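Glucose-6-phosphate isomerase (Thermus thermophilus, PDB 1ZZG) probably catalyses the reversible isomerization of glucose 6-phosphate to fructose 6-phosphate, a step of glycolysis and gluconeogenesis. Local coordinates at residues Leu140-Leu143 with Lys144-Gly148. Residues are numbered along the deposited sequence; the frame is centred on the assembly and turned at random.
Sequences LKWL and KAHLG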
loop_
_atom_site.group_PDB
_atom_site.type_symbol
_atom_site.label_atom_id
_atom_site.label_comp_id
_atom_site.label_asym_id
_atom_site.label_seq_id
_atom_site.Cartn_x
_atom_site.Cartn_y
_atom_site.Cartn_z
ATOM N N LEU A 140 10.930 -0.115 -25.755
ATOM C CA LEU A 140 10.933 -0.222 -27.208
ATOM C C LEU A 140 12.340 -0.560 -27.706
ATOM O O LEU A 140 12.513 -1.466 -28.518
ATOM C CB LEU A 140 10.445 1.078 -27.825
ATOM C CG LEU A 140 8.995 1.069 -28.318
ATOM C CD1 LEU A 140 8.633 2.436 -28.856
ATOM C CD2 LEU A 140 8.829 0.011 -29.396
ATOM N N LYS A 141 13.338 0.165 -27.207
ATOM C CA LYS A 141 14.734 -0.060 -27.576
ATOM C C LYS A 141 15.107 -1.516 -27.272
ATOM O O LYS A 141 15.719 -2.210 -28.088
ATOM C CB LYS A 141 15.629 0.899 -26.775
ATOM C CG LYS A 141 17.131 0.771 -27.038
ATOM C CD LYS A 141 17.954 1.579 -26.042
ATOM C CE LYS A 141 19.457 1.351 -26.223
ATOM N NZ LYS A 141 19.957 1.765 -27.562
ATOM N N TRP A 142 14.699 -1.969 -26.094
ATOM C CA TRP A 142 14.971 -3.318 -25.614
ATOM C C TRP A 142 14.343 -4.364 -26.530
ATOM O O TRP A 142 15.005 -5.314 -26.956
ATOM C CB TRP A 142 14.417 -3.444 -24.192
ATOM C CG TRP A 142 14.700 -4.722 -23.477
ATOM C CD1 TRP A 142 15.892 -5.125 -22.935
ATOM C CD2 TRP A 142 13.749 -5.734 -23.150
ATOM N NE1 TRP A 142 15.735 -6.324 -22.283
ATOM C CE2 TRP A 142 14.428 -6.722 -22.399
ATOM C CE3 TRP A 142 12.383 -5.904 -23.416
ATOM C CZ2 TRP A 142 13.784 -7.863 -21.908
ATOM C CZ3 TRP A 142 11.743 -7.037 -22.928
ATOM C CH2 TRP A 142 12.449 -8.005 -22.180
ATOM N N LEU A 143 13.069 -4.171 -26.853
ATOM C CA LEU A 143 12.355 -5.107 -27.713
ATOM C C LEU A 143 12.987 -5.230 -29.095
ATOM O O LEU A 143 13.223 -6.339 -29.579
ATOM C CB LEU A 143 10.896 -4.674 -27.862
ATOM C CG LEU A 143 10.021 -4.785 -26.613
ATOM C CD1 LEU A 143 8.619 -4.279 -26.942
ATOM C CD2 LEU A 143 9.978 -6.230 -26.143
ATOM N N LYS A 144 13.257 -4.092 -29.724
ATOM C CA LYS A 144 13.857 -4.088 -31.048
ATOM C C LYS A 144 15.232 -4.758 -31.079
ATOM O O LYS A 144 15.524 -5.539 -31.985
ATOM C CB LYS A 144 13.966 -2.652 -31.570
ATOM C CG LYS A 144 12.624 -2.000 -31.853
ATOM C CD LYS A 144 12.795 -0.599 -32.402
ATOM C CE LYS A 144 11.462 0.014 -32.789
ATOM N NZ LYS A 144 11.644 1.392 -33.315
ATOM N N ALA A 145 16.061 -4.469 -30.078
ATOM C CA ALA A 145 17.411 -5.024 -30.015
ATOM C C ALA A 145 17.497 -6.536 -29.826
ATOM O O ALA A 145 18.411 -7.177 -30.352
ATOM C CB ALA A 145 18.212 -4.325 -28.914
ATOM N N HIS A 146 16.550 -7.111 -29.093
ATOM C CA HIS A 146 16.577 -8.546 -28.833
ATOM C C HIS A 146 15.596 -9.397 -29.638
ATOM O O HIS A 146 15.711 -10.625 -29.661
ATOM C CB HIS A 146 16.345 -8.794 -27.339
ATOM C CG HIS A 146 17.343 -8.114 -26.456
ATOM N ND1 HIS A 146 18.690 -8.405 -26.496
ATOM C CD2 HIS A 146 17.196 -7.140 -25.526
ATOM C CE1 HIS A 146 19.331 -7.638 -25.631
ATOM N NE2 HIS A 146 18.447 -6.861 -25.029
ATOM N N LEU A 147 14.642 -8.757 -30.306
ATOM C CA LEU A 147 13.645 -9.501 -31.074
ATOM C C LEU A 147 13.641 -9.254 -32.579
ATOM O O LEU A 147 12.998 -9.994 -33.328
ATOM C CB LEU A 147 12.252 -9.206 -30.515
ATOM C CG LEU A 147 12.052 -9.640 -29.064
ATOM C CD1 LEU A 147 10.699 -9.159 -28.571
ATOM C CD2 LEU A 147 12.159 -11.153 -28.963
ATOM N N GLY A 148 14.345 -8.216 -33.019
ATOM C CA GLY A 148 14.388 -7.908 -34.438
ATOM C C GLY A 148 13.026 -7.558 -35.014
ATOM O O GLY A 148 12.273 -6.782 -34.426
#
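Leu143 O accepts the backbone hydrogen bond of Leu147 N at 2.9 Å. The bond is bent at the hydrogen (135°), as the helix nears its end. His146 N bonds to Trp142 O at 3.2 Å. The His146 ring meets Trp142 in an offset edge-to-face pair. His146 CD2 sits over one face of the five-membered ring, 3.5 Å from Trp142 CD1, and the ring planes stand at 73°. In Trp142, CG is anti to the backbone N (chi1 -175°), and the pyrrole part of the indole turns a face to the imidazole edge. These residues form the last turns of helix 130-147, the crossover helix between parallel strands 118-124 and 155-159. Trp142 NE1 makes a hydrogen bond to Leu110 O, which helps hold the indole from outside the helix. With an alanine at Trp142, the His146 ring would probably lose its aromatic partner and Leu110 O this donor. Leu143 CD2 lies 3.9 Å from Leu147 CD1, the two side chains side by side, and Leu143 also packs on Val120. Lys144 CG lies 3.4 Å from Leu140 O, and the lysine makes a cation-pi contact with Trp151. Gly148 is the first residue to leave helical backbone angles, with positive phi; its N still bonds to Lys144 O.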